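Local coordinates for protein glutamate receptor 1 (Adineta vaga, PDB 4IO2) that binds glutamate through this extracellular ligand-binding domain and probably couples that binding to the opening of a membrane ion channel, at residues S106-M111 and G199-K204; G134-T139 and S177-G182; I128-I133 and S153-P158; G13-V18 and I83-V88. One frame throughout, in Å; residues are numbered along the deposited sequence.

Contact 1. Residues S106-M111 and G199-K204; sequences SMRILM and GEDFDK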
loop_
_atom_site.group_PDB
_atom_site.type_symbol
_atom_site.label_atom_id
_atom_site.label_comp_id
_atom_site.label_asym_id
_atom_site.label_seq_id
_atom_site.Cartn_x
_atom_site.Cartn_y
_atom_site.Cartn_z
ATOM N N SER A 106 8.187 5.232 1.106
ATOM C CA SER A 106 9.242 5.251 0.095
ATOM C C SER A 106 10.449 5.875 0.807
ATOM O O SER A 106 10.347 6.334 1.961
ATOM C CB SER A 106 8.845 6.060 -1.124
ATOM O OG SER A 106 8.541 7.382 -0.717
ATOM N N MET A 107 11.601 5.824 0.162
ATOM C CA MET A 107 12.824 6.386 0.742
ATOM C C MET A 107 13.277 7.595 -0.027
ATOM O O MET A 107 12.932 7.764 -1.201
ATOM C CB MET A 107 13.978 5.363 0.828
ATOM C CG MET A 107 13.652 4.179 1.699
ATOM S SD MET A 107 15.096 3.129 1.993
ATOM C CE MET A 107 15.172 2.203 0.486
ATOM N N ARG A 108 14.013 8.453 0.680
ATOM C CA ARG A 108 14.684 9.593 0.094
ATOM C C ARG A 108 16.136 9.611 0.450
ATOM O O ARG A 108 16.563 8.971 1.386
ATOM C CB ARG A 108 14.010 10.907 0.478
ATOM C CG ARG A 108 12.582 10.964 -0.151
ATOM C CD ARG A 108 12.073 12.275 -0.536
ATOM N NE ARG A 108 12.941 12.963 -1.468
ATOM C CZ ARG A 108 12.863 14.264 -1.628
ATOM N NH1 ARG A 108 11.982 14.948 -0.877
ATOM N NH2 ARG A 108 13.684 14.870 -2.471
ATOM N N ILE A 109 16.911 10.311 -0.372
ATOM C CA ILE A 109 18.289 10.574 -0.069
ATOM C C ILE A 109 18.413 11.770 0.902
ATOM O O ILE A 109 17.878 12.840 0.631
ATOM C CB ILE A 109 19.061 10.858 -1.350
ATOM C CG1 ILE A 109 18.995 9.652 -2.307
ATOM C CG2 ILE A 109 20.517 11.225 -0.998
ATOM C CD1 ILE A 109 19.433 9.928 -3.742
ATOM N N LEU A 110 19.118 11.545 2.019
ATOM C CA LEU A 110 19.387 12.537 3.099
ATOM C C LEU A 110 20.824 13.022 2.943
ATOM O O LEU A 110 21.727 12.225 2.783
ATOM C CB LEU A 110 19.214 11.859 4.473
ATOM C CG LEU A 110 19.444 12.736 5.715
ATOM C CD1 LEU A 110 18.394 13.778 5.843
ATOM C CD2 LEU A 110 19.476 11.870 7.014
ATOM N N MET A 111 21.023 14.330 3.118
ATOM C CA MET A 111 22.354 14.919 2.929
ATOM C C MET A 111 22.428 16.265 3.632
ATOM O O MET A 111 21.403 16.802 4.052
ATOM C CB MET A 111 22.607 15.131 1.438
ATOM C CG MET A 111 21.717 16.192 0.754
ATOM S SD MET A 111 22.141 16.380 -1.008
ATOM C CE MET A 111 21.388 17.950 -1.427
ATOM N N GLY A 199 16.344 14.360 -4.693
ATOM C CA GLY A 199 16.081 13.304 -5.646
ATOM C C GLY A 199 14.646 12.811 -5.602
ATOM O O GLY A 199 13.851 13.169 -4.736
ATOM N N GLU A 200 14.315 11.939 -6.547
ATOM C CA GLU A 200 13.009 11.304 -6.539
ATOM C C GLU A 200 12.932 10.288 -5.421
ATOM O O GLU A 200 13.925 9.727 -4.972
ATOM C CB GLU A 200 12.763 10.603 -7.868
ATOM C CG GLU A 200 12.786 11.528 -9.077
ATOM C CD GLU A 200 12.713 10.754 -10.367
ATOM O OE1 GLU A 200 12.267 9.580 -10.320
ATOM O OE2 GLU A 200 13.110 11.311 -11.421
ATOM N N ASP A 201 11.707 10.036 -4.998
ATOM C CA ASP A 201 11.423 8.961 -4.064
ATOM C C ASP A 201 11.870 7.640 -4.709
ATOM O O ASP A 201 11.908 7.527 -5.952
ATOM C CB ASP A 201 9.920 8.929 -3.716
ATOM C CG ASP A 201 9.336 10.327 -3.355
ATOM O OD1 ASP A 201 10.083 11.229 -2.927
ATOM O OD2 ASP A 201 8.103 10.518 -3.469
ATOM N N PHE A 202 12.231 6.657 -3.883
ATOM C CA PHE A 202 12.527 5.341 -4.406
ATOM C C PHE A 202 12.099 4.245 -3.426
ATOM O O PHE A 202 11.800 4.509 -2.262
ATOM C CB PHE A 202 14.011 5.248 -4.780
ATOM C CG PHE A 202 14.967 5.456 -3.631
ATOM C CD1 PHE A 202 15.303 6.727 -3.206
ATOM C CD2 PHE A 202 15.546 4.377 -2.969
ATOM C CE1 PHE A 202 16.181 6.926 -2.138
ATOM C CE2 PHE A 202 16.427 4.577 -1.900
ATOM C CZ PHE A 202 16.730 5.854 -1.480
ATOM N N ASP A 203 12.100 3.008 -3.896
ATOM C CA ASP A 203 11.701 1.850 -3.095
ATOM C C ASP A 203 10.316 1.999 -2.480
ATOM O O ASP A 203 10.138 1.870 -1.267
ATOM C CB ASP A 203 12.737 1.525 -2.009
ATOM C CG ASP A 203 12.661 0.093 -1.532
ATOM O OD1 ASP A 203 12.458 -0.808 -2.364
ATOM O OD2 ASP A 203 12.724 -0.149 -0.306
ATOM N N LYS A 204 9.352 2.289 -3.334
ATOM C CA LYS A 204 7.949 2.353 -2.942
ATOM C C LYS A 204 7.597 1.077 -2.213
ATOM O O LYS A 204 7.875 -0.051 -2.690
ATOM C CB LYS A 204 7.045 2.515 -4.159
ATOM C CG LYS A 204 7.364 3.734 -5.017
ATOM C CD LYS A 204 7.792 4.932 -4.206
ATOM C CE LYS A 204 8.185 6.112 -5.100
ATOM N NZ LYS A 204 8.490 5.732 -6.504
HETATM O O HOH W 1 15.090 10.967 -2.818
#
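M107 and F202 face each other as an antiparallel hydrogen-bonded pair, and their backbones carry the sheet bonds of the contact. M107 N gives a nearly straight bond to F202 O (2.8 Å, 174° at the hydrogen), and F202 N returns one to M107 O at 3.0 Å. The apolar part gathers round the F202 ring. M107 CB sits over one face, toward the rim, as a CH-pi contact 3.9 Å from the centroid, and SD lies obliquely to the same ring in a Met-aromatic contact. The bend of the methionine chain at chi3 (-79°) carries CE back to F202 CE2, 3.6 Å away, and beside the carboxylate of D203. I109 CG1 meets the ring at CE1.

Charge enters through R108. Its NH2 makes a weak, bent bond to G199 O (2.8 Å), while in the conformer given D201 OD1 stands well out of the guanidinium plane, a long salt bridge in which no N-H points at the oxygen. Water 1 ties R108 NE and I109 N to E200 O. Such pairing, with strand 103-112 bonded to strand 200-211 beside the glutamate site, belongs to the antiparallel sheet of a periplasmic-binding-protein-like, two-lobed ligand-binding domain.

Contact 2. Residues G134-T139 and S177-G182; sequences GIRIGT and SFMDIG. With GLU (glutamic acid), chain E.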
loop_
_atom_site.group_PDB
_atom_site.type_symbol
_atom_site.label_atom_id
_atom_site.label_comp_id
_atom_site.label_asym_id
_atom_site.label_seq_id
_atom_site.Cartn_x
_atom_site.Cartn_y
_atom_site.Cartn_z
ATOM N N GLY A 134 26.427 6.315 3.655
ATOM C CA GLY A 134 26.164 5.677 4.947
ATOM C C GLY A 134 24.831 4.935 4.923
ATOM O O GLY A 134 23.853 5.422 4.372
ATOM N N ILE A 135 24.835 3.717 5.447
ATOM C CA ILE A 135 23.632 2.909 5.513
ATOM C C ILE A 135 23.464 2.318 6.914
ATOM O O ILE A 135 24.353 1.701 7.440
ATOM C CB ILE A 135 23.665 1.771 4.460
ATOM C CG1 ILE A 135 23.694 2.308 3.006
ATOM C CG2 ILE A 135 22.474 0.790 4.688
ATOM C CD1 ILE A 135 22.447 2.891 2.471
ATOM N N ARG A 136 22.286 2.514 7.508
ATOM C CA ARG A 136 21.936 1.874 8.777
ATOM C C ARG A 136 21.706 0.373 8.611
ATOM O O ARG A 136 20.817 -0.090 7.884
ATOM C CB ARG A 136 20.711 2.538 9.394
ATOM C CG ARG A 136 20.968 3.946 9.889
ATOM C CD ARG A 136 19.663 4.647 10.237
ATOM N NE ARG A 136 18.938 4.991 9.001
ATOM C CZ ARG A 136 17.643 5.112 8.861
ATOM N NH1 ARG A 136 16.831 4.824 9.894
ATOM N NH2 ARG A 136 17.142 5.522 7.711
ATOM N N ILE A 137 22.552 -0.389 9.277
ATOM C CA ILE A 137 22.459 -1.834 9.250
ATOM C C ILE A 137 21.065 -2.298 9.721
ATOM O O ILE A 137 20.488 -1.752 10.654
ATOM C CB ILE A 137 23.592 -2.407 10.150
ATOM C CG1 ILE A 137 25.000 -2.097 9.594
ATOM C CG2 ILE A 137 23.369 -3.865 10.412
ATOM C CD1 ILE A 137 25.313 -2.762 8.327
ATOM N N GLY A 138 20.523 -3.312 9.068
ATOM C CA GLY A 138 19.257 -3.913 9.493
ATOM C C GLY A 138 18.034 -3.129 9.094
ATOM O O GLY A 138 16.952 -3.363 9.593
ATOM N N THR A 139 18.201 -2.162 8.216
ATOM C CA THR A 139 17.083 -1.476 7.609
ATOM C C THR A 139 16.843 -2.049 6.194
ATOM O O THR A 139 17.727 -2.652 5.559
ATOM C CB THR A 139 17.269 0.063 7.514
ATOM O OG1 THR A 139 18.386 0.369 6.665
ATOM C CG2 THR A 139 17.491 0.685 8.868
ATOM N N SER A 177 22.873 9.504 3.064
ATOM C CA SER A 177 22.302 8.233 3.530
ATOM C C SER A 177 20.890 8.120 2.954
ATOM O O SER A 177 20.474 8.969 2.145
ATOM C CB SER A 177 22.288 8.177 5.057
ATOM O OG SER A 177 21.945 6.859 5.520
ATOM N N PHE A 178 20.171 7.035 3.311
ATOM C CA PHE A 178 18.790 6.815 2.876
ATOM C C PHE A 178 17.926 6.852 4.126
ATOM O O PHE A 178 18.356 6.420 5.210
ATOM C CB PHE A 178 18.607 5.402 2.297
ATOM C CG PHE A 178 19.415 5.078 1.061
ATOM C CD1 PHE A 178 19.964 6.068 0.276
ATOM C CD2 PHE A 178 19.606 3.750 0.688
ATOM C CE1 PHE A 178 20.695 5.744 -0.849
ATOM C CE2 PHE A 178 20.305 3.423 -0.443
ATOM C CZ PHE A 178 20.861 4.427 -1.206
ATOM N N MET A 179 16.711 7.334 3.977
ATOM C CA MET A 179 15.766 7.420 5.097
ATOM C C MET A 179 14.349 7.397 4.573
ATOM O O MET A 179 14.055 7.945 3.526
ATOM C CB MET A 179 16.047 8.668 5.905
ATOM C CG MET A 179 15.256 8.746 7.170
ATOM S SD MET A 179 15.802 10.202 8.163
ATOM C CE MET A 179 14.770 9.971 9.631
ATOM N N ASP A 180 13.471 6.681 5.261
ATOM C CA ASP A 180 12.054 6.696 4.925
ATOM C C ASP A 180 11.537 8.121 4.837
ATOM O O ASP A 180 11.885 8.974 5.650
ATOM C CB ASP A 180 11.238 6.000 5.989
ATOM C CG ASP A 180 11.439 4.498 6.053
ATOM O OD1 ASP A 180 11.858 3.872 5.033
ATOM O OD2 ASP A 180 11.092 3.976 7.138
ATOM N N ILE A 181 10.629 8.358 3.900
ATOM C CA ILE A 181 10.214 9.722 3.610
ATOM C C ILE A 181 9.469 10.398 4.753
ATOM O O ILE A 181 9.663 11.600 4.980
ATOM C CB ILE A 181 9.357 9.768 2.301
ATOM C CG1 ILE A 181 9.097 11.199 1.851
ATOM C CG2 ILE A 181 8.041 8.955 2.440
ATOM C CD1 ILE A 181 8.457 11.250 0.453
ATOM N N GLY A 182 8.591 9.704 5.451
ATOM C CA GLY A 182 7.821 10.394 6.484
ATOM C C GLY A 182 8.633 10.917 7.642
ATOM O O GLY A 182 8.546 12.082 8.000
HETATM N N GLU E . 11.314 1.316 7.826
HETATM C CA GLU E . 12.714 0.886 7.876
HETATM C C GLU E . 12.795 -0.625 8.076
HETATM O O GLU E . 11.760 -1.249 8.425
HETATM C CB GLU E . 13.504 1.583 8.987
HETATM C CG GLU E . 13.532 3.115 8.940
HETATM C CD GLU E . 14.340 3.728 7.796
HETATM O OE1 GLU E . 15.014 2.983 7.087
HETATM O OE2 GLU E . 14.347 4.981 7.673
HETATM O OXT GLU E . 13.890 -1.199 7.872
HETATM O O HOH W 2 20.398 4.495 6.454
#
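R136 reaches across to strand 177-180 with the end of its side chain. Bent at chi3 (-73°), the chain brings NH2 between two acceptors. R136 NH2 meets F178 O at 2.9 Å, in the carbonyl plane on a lone pair. R136 NH2 also bonds to OE2 of the bound glutamate, 2.8 Å away. Both oxygens lie near the guanidinium plane, at its edge, so these in-plane bonds limit rotation of the flat group while it reads the ligand's side-chain carboxylate. A leucine in its place would probably leave OE2 without its charged mate and F178 O without this donor. OE2 is gripped a second time by D180 N, along an almost straight bond of 3.1 Å.

The two strands run roughly parallel, 39° apart, in the lobe of the clamshell-like binding domain that holds the ligand's distal carboxylate; helix 162-170 packs on R136, S177 and M179.

S177, its OG anti to the backbone N (chi1 -170°), bonds to G134 O at 2.7 Å from above the carbonyl plane. Water 2 donates to the same OG and accepts from R136 N and NE, a second-shell link that ties the R136 backbone and NE to S177. F178 offers a ring face to I135, whose CD1 lies over it 3.9 Å from the centroid. At the end of the strand, D180 OD2 takes a hydrogen bond from the ligand's amino nitrogen, 2.8 Å away.

Contact 3. Residues I128-I133 and S153-P158; sequences IPYNRI and SRNFYP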
loop_
_atom_site.group_PDB
_atom_site.type_symbol
_atom_site.label_atom_id
_atom_site.label_comp_id
_atom_site.label_asym_id
_atom_site.label_seq_id
_atom_site.Cartn_x
_atom_site.Cartn_y
_atom_site.Cartn_z
ATOM N N ILE A 128 30.149 9.591 -5.884
ATOM C CA ILE A 128 30.361 9.391 -4.456
ATOM C C ILE A 128 30.989 8.005 -4.336
ATOM O O ILE A 128 30.392 7.029 -4.802
ATOM C CB ILE A 128 29.001 9.374 -3.678
ATOM C CG1 ILE A 128 28.188 10.629 -3.991
ATOM C CG2 ILE A 128 29.243 9.259 -2.182
ATOM C CD1 ILE A 128 26.962 10.777 -3.131
ATOM N N PRO A 129 32.192 7.909 -3.728
ATOM C CA PRO A 129 32.714 6.560 -3.461
ATOM C C PRO A 129 31.719 5.802 -2.596
ATOM O O PRO A 129 30.966 6.440 -1.877
ATOM C CB PRO A 129 33.991 6.824 -2.652
ATOM C CG PRO A 129 34.331 8.284 -2.894
ATOM C CD PRO A 129 33.017 8.964 -3.111
ATOM N N TYR A 130 31.725 4.477 -2.666
ATOM C CA TYR A 130 30.827 3.650 -1.855
ATOM C C TYR A 130 30.914 3.974 -0.373
ATOM O O TYR A 130 29.867 4.022 0.312
ATOM C CB TYR A 130 31.158 2.182 -2.042
ATOM C CG TYR A 130 31.003 1.681 -3.461
ATOM C CD1 TYR A 130 29.782 1.722 -4.110
ATOM C CD2 TYR A 130 32.108 1.204 -4.165
ATOM C CE1 TYR A 130 29.639 1.248 -5.402
ATOM C CE2 TYR A 130 31.976 0.719 -5.467
ATOM C CZ TYR A 130 30.728 0.761 -6.078
ATOM O OH TYR A 130 30.553 0.298 -7.364
ATOM N N ASN A 131 32.121 4.181 0.147
ATOM C CA ASN A 131 32.285 4.481 1.567
ATOM C C ASN A 131 31.844 5.884 2.019
ATOM O O ASN A 131 31.967 6.250 3.212
ATOM C CB ASN A 131 33.673 4.302 2.023
ATOM C CG ASN A 131 33.755 4.081 3.509
ATOM O OD1 ASN A 131 33.010 3.316 4.076
ATOM N ND2 ASN A 131 34.730 4.667 4.111
ATOM N N ARG A 132 31.384 6.703 1.066
ATOM C CA ARG A 132 30.725 7.937 1.462
ATOM C C ARG A 132 29.204 7.886 1.401
ATOM O O ARG A 132 28.522 8.898 1.622
ATOM C CB ARG A 132 31.307 9.094 0.673
ATOM C CG ARG A 132 32.821 9.263 1.032
ATOM C CD ARG A 132 33.501 10.587 0.702
ATOM N NE ARG A 132 32.813 11.704 1.351
ATOM C CZ ARG A 132 33.054 12.192 2.572
ATOM N NH1 ARG A 132 33.991 11.727 3.352
ATOM N NH2 ARG A 132 32.283 13.171 3.022
ATOM N N ILE A 133 28.700 6.680 1.127
ATOM C CA ILE A 133 27.281 6.405 1.316
ATOM C C ILE A 133 27.044 5.665 2.656
ATOM O O ILE A 133 27.453 4.532 2.793
ATOM C CB ILE A 133 26.766 5.581 0.119
ATOM C CG1 ILE A 133 27.095 6.283 -1.216
ATOM C CG2 ILE A 133 25.253 5.299 0.273
ATOM C CD1 ILE A 133 26.903 5.390 -2.398
ATOM N N SER A 153 28.046 -6.188 -2.722
ATOM C CA SER A 153 29.210 -5.922 -1.917
ATOM C C SER A 153 28.857 -5.063 -0.682
ATOM O O SER A 153 28.212 -3.999 -0.788
ATOM C CB SER A 153 30.280 -5.215 -2.777
ATOM O OG SER A 153 30.654 -5.955 -3.962
ATOM N N ARG A 154 29.293 -5.502 0.484
ATOM C CA ARG A 154 28.989 -4.786 1.712
ATOM C C ARG A 154 29.998 -3.662 1.995
ATOM O O ARG A 154 30.770 -3.719 2.962
ATOM C CB ARG A 154 28.909 -5.775 2.851
ATOM C CG ARG A 154 27.849 -6.873 2.588
ATOM C CD ARG A 154 27.796 -7.903 3.718
ATOM N NE ARG A 154 26.953 -9.038 3.372
ATOM C CZ ARG A 154 25.648 -9.053 3.563
ATOM N NH1 ARG A 154 25.066 -8.022 4.151
ATOM N NH2 ARG A 154 24.920 -10.120 3.204
ATOM N N ASN A 155 29.951 -2.645 1.141
ATOM C CA ASN A 155 30.992 -1.631 1.061
ATOM C C ASN A 155 30.453 -0.213 1.281
ATOM O O ASN A 155 31.117 0.781 1.010
ATOM C CB ASN A 155 31.746 -1.716 -0.263
ATOM C CG ASN A 155 30.850 -1.500 -1.458
ATOM O OD1 ASN A 155 29.697 -1.091 -1.328
ATOM N ND2 ASN A 155 31.368 -1.790 -2.637
ATOM N N PHE A 156 29.232 -0.099 1.796
ATOM C CA PHE A 156 28.748 1.186 2.310
ATOM C C PHE A 156 29.453 1.513 3.622
ATOM O O PHE A 156 30.055 0.652 4.186
ATOM C CB PHE A 156 27.254 1.137 2.538
ATOM C CG PHE A 156 26.795 -0.006 3.399
ATOM C CD1 PHE A 156 26.776 0.118 4.764
ATOM C CD2 PHE A 156 26.321 -1.144 2.830
ATOM C CE1 PHE A 156 26.252 -0.915 5.561
ATOM C CE2 PHE A 156 25.837 -2.192 3.618
ATOM C CZ PHE A 156 25.842 -2.097 4.961
ATOM N N TYR A 157 29.341 2.762 4.108
ATOM C CA TYR A 157 29.762 3.116 5.482
ATOM C C TYR A 157 28.673 2.687 6.477
ATOM O O TYR A 157 27.547 3.152 6.373
ATOM C CB TYR A 157 29.957 4.650 5.596
ATOM C CG TYR A 157 30.547 5.083 6.912
ATOM C CD1 TYR A 157 29.740 5.417 7.977
ATOM C CD2 TYR A 157 31.916 5.242 7.064
ATOM C CE1 TYR A 157 30.263 5.810 9.179
ATOM C CE2 TYR A 157 32.455 5.636 8.280
ATOM C CZ TYR A 157 31.628 5.945 9.312
ATOM O OH TYR A 157 32.173 6.364 10.500
ATOM N N PRO A 158 29.030 1.815 7.446
ATOM C CA PRO A 158 27.956 1.224 8.299
ATOM C C PRO A 158 27.506 2.174 9.416
ATOM O O PRO A 158 28.339 2.824 10.052
ATOM C CB PRO A 158 28.626 -0.017 8.870
ATOM C CG PRO A 158 30.158 0.403 8.918
ATOM C CD PRO A 158 30.371 1.220 7.668
HETATM O O HOH W 3 32.995 0.722 4.096
#
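The edge where parallel strands 134-136 and 157-159 begin to pair is closed by the contact between Y157 and I133, at the entry to the small parallel sheet. Y157 N donates to I133 O at 2.9 Å, in a moderately bent bond whose donor is tilted 30° from the carbonyl plane. F156 CB rests against the same oxygen, 3.4 Å from it, while the F156 ring meets Y145 edge-to-face.

Immediately before I133, the short 3-10 segment 130-132 presents two side chains to the incoming chain. The ring of Y130 lies almost flat against the side-chain amide of N155, their planes 17° apart, with the amide plane over one ring face. N155 holds its CG between its own backbone N and carbonyl carbon (chi1 61°), a torsion that brings the amide over the tyrosine; Y130 CB also touches N155 O, at 3.4 Å. With an alanine here the flat cover over the Y130 ring would be gone, and the ring would probably be freer to turn.

This is the crossover architecture of one lobe of the ligand-binding domain: strand 134-136 leads through helix 140-148 to the parallel neighbour 157-159, and Y130, I133 and F156 all pack against that helix. N131 adds a further touch, on Y157. In the conformer given, N131 OD1 lies at the edge of the Y157 ring, 3.7 Å from Y157 CB. Water 3 donates both to this OD1 and to F156 O, joining the segments outside the direct backbone bond.

Contact 4. Residues G13-V18 and I83-V88; sequences GVIESV and IGDITV. With GLU (glutamic acid), chain E.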
loop_
_atom_site.group_PDB
_atom_site.type_symbol
_atom_site.label_atom_id
_atom_site.label_comp_id
_atom_site.label_asym_id
_atom_site.label_seq_id
_atom_site.Cartn_x
_atom_site.Cartn_y
_atom_site.Cartn_z
ATOM N N GLY A 13 5.516 -5.020 20.665
ATOM C CA GLY A 13 6.833 -4.419 20.535
ATOM C C GLY A 13 6.751 -3.118 19.737
ATOM O O GLY A 13 6.065 -3.057 18.696
ATOM N N VAL A 14 7.412 -2.086 20.261
ATOM C CA VAL A 14 7.536 -0.803 19.595
ATOM C C VAL A 14 8.995 -0.423 19.586
ATOM O O VAL A 14 9.809 -0.993 20.317
ATOM C CB VAL A 14 6.645 0.296 20.243
ATOM C CG1 VAL A 14 5.156 -0.058 20.197
ATOM C CG2 VAL A 14 7.031 0.622 21.663
ATOM N N ILE A 15 9.351 0.496 18.692
ATOM C CA ILE A 15 10.757 0.864 18.475
ATOM C C ILE A 15 10.863 2.380 18.311
ATOM O O ILE A 15 10.078 3.011 17.614
ATOM C CB ILE A 15 11.329 0.084 17.260
ATOM C CG1 ILE A 15 12.793 0.391 17.023
ATOM C CG2 ILE A 15 10.517 0.289 15.964
ATOM C CD1 ILE A 15 13.487 -0.559 16.057
ATOM N N GLU A 16 11.823 2.976 18.998
ATOM C CA GLU A 16 11.956 4.422 18.995
ATOM C C GLU A 16 12.162 4.967 17.578
ATOM O O GLU A 16 13.070 4.545 16.867
ATOM C CB GLU A 16 13.115 4.844 19.923
ATOM C CG GLU A 16 13.276 6.359 20.053
ATOM C CD GLU A 16 14.309 6.808 21.054
ATOM O OE1 GLU A 16 14.931 5.946 21.704
ATOM O OE2 GLU A 16 14.513 8.046 21.192
ATOM N N SER A 17 11.369 5.976 17.227
ATOM C CA SER A 17 11.465 6.645 15.933
ATOM C C SER A 17 10.506 7.828 15.966
ATOM O O SER A 17 9.298 7.632 15.869
ATOM C CB SER A 17 11.058 5.724 14.805
ATOM O OG SER A 17 11.248 6.397 13.587
ATOM N N VAL A 18 11.008 9.049 16.132
ATOM C CA VAL A 18 10.142 10.196 16.176
ATOM C C VAL A 18 9.555 10.479 14.829
ATOM O O VAL A 18 10.249 10.419 13.830
ATOM C CB VAL A 18 10.820 11.466 16.782
ATOM C CG1 VAL A 18 11.388 11.169 18.139
ATOM C CG2 VAL A 18 11.950 12.055 15.877
ATOM N N ILE A 83 4.523 -3.008 16.201
ATOM C CA ILE A 83 3.931 -1.878 15.511
ATOM C C ILE A 83 4.919 -0.749 15.421
ATOM O O ILE A 83 5.471 -0.310 16.437
ATOM C CB ILE A 83 2.639 -1.368 16.194
ATOM C CG1 ILE A 83 1.599 -2.485 16.360
ATOM C CG2 ILE A 83 2.063 -0.245 15.365
ATOM C CD1 ILE A 83 0.348 -2.045 17.134
ATOM N N GLY A 84 5.133 -0.260 14.208
ATOM C CA GLY A 84 6.018 0.853 14.002
ATOM C C GLY A 84 6.168 1.161 12.531
ATOM O O GLY A 84 5.388 0.738 11.658
ATOM N N ASP A 85 7.195 1.950 12.229
ATOM C CA ASP A 85 7.591 2.272 10.849
ATOM C C ASP A 85 8.448 1.133 10.306
ATOM O O ASP A 85 9.633 1.301 10.066
ATOM C CB ASP A 85 8.327 3.622 10.774
ATOM C CG ASP A 85 9.477 3.803 11.779
ATOM O OD1 ASP A 85 9.574 3.099 12.787
ATOM O OD2 ASP A 85 10.304 4.743 11.555
ATOM N N ILE A 86 7.802 -0.038 10.149
ATOM C CA ILE A 86 8.477 -1.279 9.807
ATOM C C ILE A 86 8.102 -1.667 8.389
ATOM O O ILE A 86 6.934 -1.950 8.080
ATOM C CB ILE A 86 8.069 -2.411 10.769
ATOM C CG1 ILE A 86 8.312 -2.028 12.237
ATOM C CG2 ILE A 86 8.816 -3.659 10.464
ATOM C CD1 ILE A 86 7.565 -2.917 13.231
ATOM N N THR A 87 9.092 -1.604 7.493
ATOM C CA THR A 87 8.864 -1.898 6.102
ATOM C C THR A 87 8.586 -3.372 5.829
ATOM O O THR A 87 9.293 -4.257 6.306
ATOM C CB THR A 87 10.050 -1.416 5.262
ATOM O OG1 THR A 87 10.285 -0.030 5.539
ATOM C CG2 THR A 87 9.811 -1.587 3.748
ATOM N N VAL A 88 7.569 -3.641 5.016
ATOM C CA VAL A 88 7.236 -5.003 4.571
ATOM C C VAL A 88 8.211 -5.360 3.468
ATOM O O VAL A 88 8.289 -4.683 2.433
ATOM C CB VAL A 88 5.797 -5.045 4.069
ATOM C CG1 VAL A 88 5.455 -6.469 3.654
ATOM C CG2 VAL A 88 4.835 -4.541 5.165
HETATM N N GLU E . 11.314 1.316 7.826
HETATM C CA GLU E . 12.714 0.886 7.876
HETATM C C GLU E . 12.795 -0.625 8.076
HETATM O O GLU E . 11.760 -1.249 8.425
HETATM C CB GLU E . 13.504 1.583 8.987
HETATM C CG GLU E . 13.532 3.115 8.940
HETATM C CD GLU E . 14.340 3.728 7.796
HETATM O OE1 GLU E . 15.014 2.983 7.087
HETATM O OE2 GLU E . 14.347 4.981 7.673
HETATM O OXT GLU E . 13.890 -1.199 7.872
HETATM O O HOH W 4 7.181 1.643 17.141
HETATM O O HOH W 5 8.457 3.313 15.370
#
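The loop that holds the ligand's alpha-amino and alpha-carboxylate groups is anchored here to the end of strand 9-14, in the lobe built round the parallel sheet 55-60, 9-14 and 81-82. S17 meets D85 side chain to side chain, and G13 meets I83 through the backbone. In the latter, I83 N donates to G13 O at 2.9 Å, the one direct backbone bond between the two segments. Past it, waters bridge them: water 4 accepts from I15 N and donates to I83 O, and water 5 lies between I15 O and D85 OD1.

At S17 the side chains span a larger backbone separation. The serine swings OG opposite its own nitrogen (chi1 -177°), reaches D85 OD2 and donates to it at 2.8 Å, on the syn side but 33° out of the carboxylate plane. The other oxygen, OD1, is bonded to Y67, so the carboxylate is held from both oxygens and its rotation is fixed; R162 adds only a long, weak ion pair to OD2. D85 is also the centre of an inverse gamma turn, and its carbonyl faces the ligand. V14 and I83 both pack on helix 40-52, and I15 on helix 67-75, which leaves this anchor deep in the lobe.

At and beyond the turn the chain binds glutamate largely with main-chain atoms. T87 N donates to the ligand O atom at 2.8 Å, close to straight (168°). The ligand's amino nitrogen in turn donates to D85 O and to T87 OG1, each 2.8 Å away.

Bound glutamate lies between contacts 2 and 4, whose centres are 13 Å apart: contact 4 serves its alpha groups from one lobe, contact 2 its side-chain carboxylate and, through D180, its amino group from the other. Contact 1 adjoins contact 2 through neighbouring strands 103-112 and 177-180, centres 10 Å apart, with R108 N 2.9 Å from M179 O and the F202 and F178 rings edge-to-face. Contact 3 continues the same lobe outward; I135 N lies 2.9 Å from Y157 O, yet the centre of contact 3 is about 25 Å from that of contact 4. Along the chain, contacts 2 and 3 interlock, both nested within the loop closed by contact 1, while contact 4 closes before any of them opens.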